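Local coordinates for CBS domain-containing predicted protein TM0935 (Thermotoga maritima, PDB 1O50) that is of unconfirmed function but carries a tandem pair of CBS domains, a module that in many relatives binds adenine nucleotides and regulates attached or partner proteins, at residues T27-D32 / R49-A54; K58-I63 / E100-P105; D104-H109 / Q127-V132. All blocks are in the same frame, centred on the assembly; numbering follows the deposited sequence.

Contact 1: T27-D32 / R49-A54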
# COMPACT_ATOMS: atom_id res chain seq x y z
N THR A 27 -12.36 5.21 5.21
CA THR A 27 -12.39 6.56 4.65
C THR A 27 -13.33 6.62 3.48
O THR A 27 -13.05 6.06 2.43
CB THR A 27 -11.01 6.94 4.14
OG1 THR A 27 -10.15 7.08 5.27
CG2 THR A 27 -11.04 8.33 3.48
N VAL A 28 -14.41 7.35 3.67
CA VAL A 28 -15.52 7.40 2.74
C VAL A 28 -15.82 8.86 2.28
O VAL A 28 -16.10 9.74 3.11
CB VAL A 28 -16.83 6.88 3.41
CG1 VAL A 28 -17.90 6.75 2.38
CG2 VAL A 28 -16.62 5.55 4.09
N VAL A 29 -15.82 9.05 0.95
CA VAL A 29 -16.08 10.32 0.28
C VAL A 29 -17.34 10.20 -0.59
O VAL A 29 -17.92 9.13 -0.73
CB VAL A 29 -14.87 10.77 -0.58
CG1 VAL A 29 -13.62 10.97 0.31
CG2 VAL A 29 -14.56 9.80 -1.65
N GLU A 30 -17.78 11.35 -1.09
CA GLU A 30 -18.91 11.49 -2.01
C GLU A 30 -18.38 11.60 -3.43
O GLU A 30 -17.22 11.86 -3.62
CB GLU A 30 -19.70 12.75 -1.67
CG GLU A 30 -20.42 12.74 -0.32
CD GLU A 30 -21.64 11.83 -0.28
OE1 GLU A 30 -21.64 10.89 0.55
OE2 GLU A 30 -22.60 12.03 -1.08
N GLU A 31 -19.24 11.45 -4.42
CA GLU A 31 -18.83 11.45 -5.84
C GLU A 31 -18.23 12.78 -6.32
O GLU A 31 -17.34 12.81 -7.21
CB GLU A 31 -20.04 11.08 -6.71
CG GLU A 31 -20.40 9.61 -6.67
CD GLU A 31 -21.65 9.31 -7.46
OE1 GLU A 31 -22.33 10.24 -7.91
OE2 GLU A 31 -21.97 8.14 -7.65
N ASP A 32 -18.68 13.88 -5.73
CA ASP A 32 -18.20 15.22 -6.11
C ASP A 32 -17.09 15.73 -5.21
O ASP A 32 -16.74 16.90 -5.26
CB ASP A 32 -19.33 16.25 -6.13
CG ASP A 32 -19.94 16.51 -4.76
OD1 ASP A 32 -19.61 15.81 -3.80
OD2 ASP A 32 -20.77 17.40 -4.53
N ARG A 49 -5.42 2.81 2.75
CA ARG A 49 -4.86 2.26 1.52
C ARG A 49 -5.87 2.25 0.39
O ARG A 49 -5.48 2.15 -0.80
CB ARG A 49 -4.23 0.87 1.78
CG ARG A 49 -2.83 0.96 2.44
CD ARG A 49 -2.51 -0.31 3.18
NE ARG A 49 -1.11 -0.47 3.53
CZ ARG A 49 -0.54 -0.07 4.65
NH1 ARG A 49 -1.23 0.61 5.56
NH2 ARG A 49 0.74 -0.37 4.84
N THR A 50 -7.13 2.34 0.74
CA THR A 50 -8.22 2.44 -0.22
C THR A 50 -9.27 3.43 0.32
O THR A 50 -9.74 3.31 1.48
CB THR A 50 -8.87 1.06 -0.52
OG1 THR A 50 -7.89 0.08 -0.92
CG2 THR A 50 -9.81 1.18 -1.74
N VAL A 51 -9.62 4.42 -0.51
CA VAL A 51 -10.77 5.29 -0.29
C VAL A 51 -12.05 4.75 -0.94
O VAL A 51 -12.03 4.29 -2.08
CB VAL A 51 -10.45 6.74 -0.76
CG1 VAL A 51 -11.68 7.62 -0.59
CG2 VAL A 51 -9.27 7.31 0.08
N TYR A 52 -13.14 4.84 -0.22
CA TYR A 52 -14.44 4.41 -0.73
C TYR A 52 -15.27 5.64 -1.06
O TYR A 52 -15.10 6.70 -0.46
CB TYR A 52 -15.19 3.54 0.31
CG TYR A 52 -14.30 2.46 0.91
CD1 TYR A 52 -13.56 1.61 0.09
CD2 TYR A 52 -14.17 2.30 2.30
CE1 TYR A 52 -12.73 0.65 0.61
CE2 TYR A 52 -13.33 1.31 2.83
CZ TYR A 52 -12.62 0.50 1.97
OH TYR A 52 -11.80 -0.48 2.46
N VAL A 53 -16.19 5.44 -2.00
CA VAL A 53 -17.12 6.46 -2.47
C VAL A 53 -18.54 5.94 -2.30
O VAL A 53 -18.90 4.86 -2.79
CB VAL A 53 -16.84 6.81 -3.99
CG1 VAL A 53 -17.69 8.01 -4.45
CG2 VAL A 53 -15.38 7.07 -4.22
N ALA A 54 -19.35 6.70 -1.57
CA ALA A 54 -20.72 6.33 -1.31
C ALA A 54 -21.69 7.36 -1.88
O ALA A 54 -21.32 8.51 -2.18
CB ALA A 54 -20.93 6.15 0.17
O HOH W 1 -10.36 3.42 4.04
O HOH W 2 -22.11 10.58 -3.51

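Contact 2: K58-I63 / E100-P105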
# COMPACT_ATOMS: atom_id res chain seq x y z
N LYS A 58 -24.77 3.96 0.18
CA LYS A 58 -24.46 2.77 -0.60
C LYS A 58 -23.06 2.90 -1.15
O LYS A 58 -22.65 3.97 -1.54
CB LYS A 58 -25.44 2.62 -1.75
CG LYS A 58 -26.92 2.70 -1.34
CD LYS A 58 -27.28 1.57 -0.40
CE LYS A 58 -28.80 1.43 -0.22
NZ LYS A 58 -29.14 0.18 0.53
N LEU A 59 -22.31 1.81 -1.17
CA LEU A 59 -20.98 1.77 -1.79
C LEU A 59 -21.07 1.80 -3.33
O LEU A 59 -21.70 0.96 -3.93
CB LEU A 59 -20.26 0.52 -1.31
CG LEU A 59 -18.85 0.31 -1.82
CD1 LEU A 59 -17.91 1.36 -1.21
CD2 LEU A 59 -18.42 -1.10 -1.50
N VAL A 60 -20.44 2.80 -3.96
CA VAL A 60 -20.47 2.94 -5.41
C VAL A 60 -19.12 2.98 -6.10
O VAL A 60 -19.06 2.78 -7.30
CB VAL A 60 -21.35 4.16 -5.91
CG1 VAL A 60 -22.78 4.00 -5.44
CG2 VAL A 60 -20.79 5.47 -5.47
N GLY A 61 -18.02 3.22 -5.39
CA GLY A 61 -16.73 3.09 -6.04
C GLY A 61 -15.61 2.98 -5.04
O GLY A 61 -15.80 3.15 -3.84
N MET A 62 -14.40 2.79 -5.53
CA MET A 62 -13.26 2.78 -4.64
C MET A 62 -12.06 3.42 -5.32
O MET A 62 -11.96 3.46 -6.50
CB MET A 62 -12.95 1.32 -4.20
CG MET A 62 -12.37 0.46 -5.35
SD MET A 62 -11.82 -1.26 -4.93
CE MET A 62 -10.90 -1.76 -6.45
N ILE A 63 -11.16 3.98 -4.55
CA ILE A 63 -9.99 4.57 -5.12
C ILE A 63 -8.82 4.03 -4.30
O ILE A 63 -8.54 4.53 -3.20
CB ILE A 63 -10.10 6.11 -4.98
CG1 ILE A 63 -11.38 6.62 -5.66
CG2 ILE A 63 -8.80 6.79 -5.47
CD1 ILE A 63 -11.71 8.14 -5.36
N GLU A 100 -14.68 10.81 -11.22
CA GLU A 100 -13.88 10.71 -12.44
C GLU A 100 -12.84 9.62 -12.36
O GLU A 100 -12.39 9.11 -13.42
CB GLU A 100 -13.13 12.02 -12.69
CG GLU A 100 -13.99 13.17 -13.17
CD GLU A 100 -13.20 14.43 -13.56
OE1 GLU A 100 -12.16 14.78 -12.92
OE2 GLU A 100 -13.71 15.12 -14.48
N ILE A 101 -12.37 9.34 -11.14
CA ILE A 101 -11.37 8.29 -10.90
C ILE A 101 -11.81 6.98 -10.18
O ILE A 101 -11.02 6.04 -10.13
CB ILE A 101 -10.12 8.88 -10.20
CG1 ILE A 101 -10.41 9.45 -8.84
CG2 ILE A 101 -9.56 9.96 -11.08
CD1 ILE A 101 -9.14 9.68 -7.99
N MET A 102 -13.02 6.90 -9.63
CA MET A 102 -13.42 5.75 -8.84
C MET A 102 -13.51 4.51 -9.71
O MET A 102 -13.80 4.62 -10.88
CB MET A 102 -14.72 6.01 -8.10
CG MET A 102 -15.96 6.20 -8.92
SD MET A 102 -17.33 6.66 -7.86
CE MET A 102 -18.69 6.21 -8.90
N LEU A 103 -13.20 3.34 -9.15
CA LEU A 103 -13.31 2.06 -9.86
C LEU A 103 -14.45 1.32 -9.24
O LEU A 103 -14.90 1.65 -8.14
CB LEU A 103 -12.02 1.24 -9.66
CG LEU A 103 -10.72 1.89 -10.13
CD1 LEU A 103 -9.50 1.21 -9.48
CD2 LEU A 103 -10.59 1.86 -11.60
N ASP A 104 -14.97 0.34 -9.96
CA ASP A 104 -16.02 -0.50 -9.46
C ASP A 104 -15.55 -1.14 -8.18
O ASP A 104 -14.46 -1.70 -8.14
CB ASP A 104 -16.33 -1.60 -10.46
CG ASP A 104 -16.97 -1.07 -11.72
OD1 ASP A 104 -17.49 0.07 -11.70
OD2 ASP A 104 -17.00 -1.73 -12.79
N PRO A 105 -16.38 -1.10 -7.14
CA PRO A 105 -15.96 -1.63 -5.84
C PRO A 105 -15.74 -3.16 -5.84
O PRO A 105 -16.49 -3.93 -6.44
CB PRO A 105 -17.09 -1.20 -4.88
CG PRO A 105 -18.25 -0.91 -5.73
CD PRO A 105 -17.77 -0.61 -7.13
O HOH W 3 -17.86 2.78 -9.75

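Contact 3: D104-H109 / Q127-V132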
# COMPACT_ATOMS: atom_id res chain seq x y z
N ASP A 104 -14.97 0.34 -9.96
CA ASP A 104 -16.02 -0.50 -9.46
C ASP A 104 -15.55 -1.14 -8.18
O ASP A 104 -14.46 -1.70 -8.14
CB ASP A 104 -16.33 -1.60 -10.46
CG ASP A 104 -16.97 -1.07 -11.72
OD1 ASP A 104 -17.49 0.07 -11.70
OD2 ASP A 104 -17.00 -1.73 -12.79
N PRO A 105 -16.38 -1.10 -7.14
CA PRO A 105 -15.96 -1.63 -5.84
C PRO A 105 -15.74 -3.16 -5.84
O PRO A 105 -16.49 -3.93 -6.44
CB PRO A 105 -17.09 -1.20 -4.88
CG PRO A 105 -18.25 -0.91 -5.73
CD PRO A 105 -17.77 -0.61 -7.13
N VAL A 106 -14.67 -3.57 -5.17
CA VAL A 106 -14.37 -4.95 -4.84
C VAL A 106 -14.54 -5.03 -3.31
O VAL A 106 -13.93 -4.26 -2.58
CB VAL A 106 -12.91 -5.28 -5.17
CG1 VAL A 106 -12.57 -6.72 -4.73
CG2 VAL A 106 -12.66 -5.09 -6.66
N TYR A 107 -15.40 -5.94 -2.84
CA TYR A 107 -15.71 -5.97 -1.42
C TYR A 107 -15.82 -7.40 -0.87
O TYR A 107 -15.88 -8.36 -1.64
CB TYR A 107 -17.01 -5.20 -1.19
CG TYR A 107 -18.15 -5.69 -2.04
CD1 TYR A 107 -18.90 -6.78 -1.66
CD2 TYR A 107 -18.48 -5.03 -3.23
CE1 TYR A 107 -19.96 -7.22 -2.44
CE2 TYR A 107 -19.52 -5.46 -4.02
CZ TYR A 107 -20.27 -6.56 -3.62
OH TYR A 107 -21.31 -6.99 -4.40
N VAL A 108 -15.87 -7.52 0.45
CA VAL A 108 -16.09 -8.80 1.11
C VAL A 108 -17.32 -8.75 2.04
O VAL A 108 -17.90 -7.71 2.25
CB VAL A 108 -14.82 -9.30 1.82
CG1 VAL A 108 -13.71 -9.58 0.79
CG2 VAL A 108 -14.31 -8.33 2.88
N HIS A 109 -17.72 -9.91 2.56
CA HIS A 109 -18.73 -9.99 3.61
C HIS A 109 -18.10 -10.61 4.85
O HIS A 109 -17.03 -11.16 4.78
CB HIS A 109 -19.91 -10.86 3.19
CG HIS A 109 -20.57 -10.42 1.92
ND1 HIS A 109 -21.35 -9.29 1.84
CD2 HIS A 109 -20.60 -10.99 0.69
CE1 HIS A 109 -21.84 -9.18 0.62
NE2 HIS A 109 -21.39 -10.18 -0.10
N GLN A 127 -4.92 -3.33 -1.06
CA GLN A 127 -4.62 -3.76 0.30
C GLN A 127 -5.65 -3.32 1.36
O GLN A 127 -5.36 -3.32 2.57
CB GLN A 127 -3.22 -3.27 0.67
CG GLN A 127 -2.16 -3.86 -0.26
CD GLN A 127 -0.77 -3.70 0.21
OE1 GLN A 127 -0.50 -3.87 1.37
NE2 GLN A 127 0.17 -3.46 -0.73
N GLU A 128 -6.85 -2.94 0.93
CA GLU A 128 -7.91 -2.53 1.89
C GLU A 128 -9.20 -2.61 1.14
O GLU A 128 -9.31 -2.16 -0.00
CB GLU A 128 -7.73 -1.12 2.41
CG GLU A 128 -8.66 -0.77 3.56
CD GLU A 128 -8.53 0.65 4.07
OE1 GLU A 128 -7.68 1.38 3.58
OE2 GLU A 128 -9.28 1.05 5.00
N MET A 129 -10.17 -3.25 1.78
CA MET A 129 -11.44 -3.54 1.17
C MET A 129 -12.46 -3.30 2.22
O MET A 129 -12.20 -3.55 3.38
CB MET A 129 -11.54 -5.02 0.80
CG MET A 129 -11.02 -5.34 -0.52
SD MET A 129 -11.26 -7.06 -1.03
CE MET A 129 -10.39 -7.80 0.20
N PRO A 130 -13.67 -2.89 1.81
CA PRO A 130 -14.75 -2.70 2.77
C PRO A 130 -15.47 -4.01 2.97
O PRO A 130 -15.44 -4.86 2.09
CB PRO A 130 -15.64 -1.69 2.04
CG PRO A 130 -15.51 -2.06 0.62
CD PRO A 130 -14.12 -2.58 0.44
N VAL A 131 -16.09 -4.17 4.13
CA VAL A 131 -16.95 -5.30 4.42
C VAL A 131 -18.37 -4.76 4.37
O VAL A 131 -18.69 -3.78 5.03
CB VAL A 131 -16.63 -5.91 5.81
CG1 VAL A 131 -17.46 -7.14 6.05
CG2 VAL A 131 -15.11 -6.21 5.92
N VAL A 132 -19.20 -5.38 3.56
CA VAL A 132 -20.52 -4.84 3.29
C VAL A 132 -21.57 -5.84 3.72
O VAL A 132 -21.31 -7.04 3.80
CB VAL A 132 -20.72 -4.46 1.78
CG1 VAL A 132 -19.64 -3.49 1.31
CG2 VAL A 132 -20.78 -5.69 0.86

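Contact 1: T27-D32 / R49-A54
T27-V29 runs parallel to T50-A54, the short strand axes 4.6 Å apart and 40° from one another, with V28 opposite Y52 and V29 opposite V53. Three backbone bonds carry the pairing: Y52 N to T27 O at 2.9 Å, V29 N to Y52 O at 2.8 Å and A54 N to V29 O at 2.9 Å. T27, V29, V51 and V53 share one face of the sheet. There V29 CG2 lies 3.8 Å from both V51 CG1 and V53 CG2; a chi1 of -60° sets that methyl between the backbone N and carbonyl carbon of V29, on the side of the partner strand. Helix 35-44 covers this face, I38 and I42 touching V51. On the other face V28 CG1 meets A54 CB at 3.8 Å, and V28 CG2 approaches the edge of the Y52 ring. The Y52 hydroxyl is bonded beyond the contact, to D141. Beside E30 and E31, a water donates to A54 O (2.6 Å) and E30 OE2 and accepts from E31 N. Strand, helix and parallel strand form a beta-alpha-beta unit of the CBS domain, and the chemistry implies a junction held by backbone bonds and branched apolar side chains, with a water linking E30 and E31 to A54.

Contact 2: K58-I63 / E100-P105
M62 and L103 pair through their backbones in both directions, M62 N to L103 O and L103 N to M62 O, each 2.9 Å. The second bond is the straighter, 170° at the hydrogen against 145°, and L103 N lies in the plane of the M62 carbonyl. This is a single antiparallel hydrogen-bonded pair, which fastens the segment after helix 98-101 to strand 58-64.

M102 can be followed outward. Its CB lies near M62 O and G61 CA; with chi1 at 65°, CG sits between the M102 backbone N and carbonyl carbon, and the chain then runs extended along the strand. SD passes 4.1 Å from G61 CA, where there is no side chain in its way, and CE ends 3.8 Å from V60 O and near V60 CG2. V60 and G61 both face V53, a classic beta bulge.

P105 packs at the other end, its CB 3.6 Å from L59 CD2 and its CD 3.6 Å from V60 O. V60 O, against which the ring packs, accepts a hydrogen bond from a water at 2.7 Å. Beside helix 98-101, I63 CG2 meets I101 CD1 at 3.8 Å, the two side chains crossing at about a right angle, while I63 CG1 lies against M102 CA. An alanine in place of I63 would remove these branches and would probably open a gap beside I101 CD1 and M102 CA.

Around the contact, L68 of helix 65-77 touches both I63 and I101, V53 of strand 50-55 touches I63 and M102, and L59 reaches P130 and V132 of strand 128-132. The contact thus joins strand 58-64, of the first CBS domain, to the segment following helix 98-101, of the second.

Contact 3: D104-H109 / Q127-V132
V132 O accepts a hydrogen bond from H109, whose ND1 donates at 3.0 Å with an angle of 160° at the hydrogen. The oxygen lies near the plane of the imidazole, at its edge, but ND1 stands well above the plane of the carbonyl, 46° out of it. A chi1 of -56° places CG of H109 beside its own backbone N and anti to its carbonyl carbon, from where the ring turns back to V132. Two backbone bonds precede this one: V132 N to V108 O at 3.0 Å, and the longer V108 N to P130 O at 3.2 Å. Together they make a single bridge between V108 and V131. With helix 114-124 lying between its two segments in the chain, the contact resembles the first strand, helix and second strand of a CBS domain, although 104-109 forms no regular strand here. V108 fills the side toward that helix: its CG1 meets M129 CE at 3.8 Å, its CG2 meets V131 CG2, and L120 touches both V108 and M129. M129, bent at its last torsion, also brings SD to 3.9 Å from V106 CG1. V106 O is buried against P130 CD and M129 CG, with no hydrogen-bonding partner in the model. Across the backbone, V132 CG2 lies against CD1 of the Y107 ring and also reaches H109 CE1, while Y107 CB packs on P130 CG.

How the contacts relate
Contacts 1 and 3 appear to be the corresponding joins of the two CBS domains: each joins a segment to a later strand, with a helix between them in the chain, and each is largely buried. Contact 1 has a run of parallel pairing; contact 3 has a single backbone bridge and a histidine side-chain bond. Contact 2, only partly buried, links the domains with one antiparallel pair and methionine, proline and isoleucine packing. It shares the three-stranded sheet with contact 1, and its second segment runs on through D104 and P105 into that of contact 3. T50 and R49 of contact 1 bond to E128 of contact 3, while L59 of contact 2 packs on P130, so polar and apolar links both cross between domains.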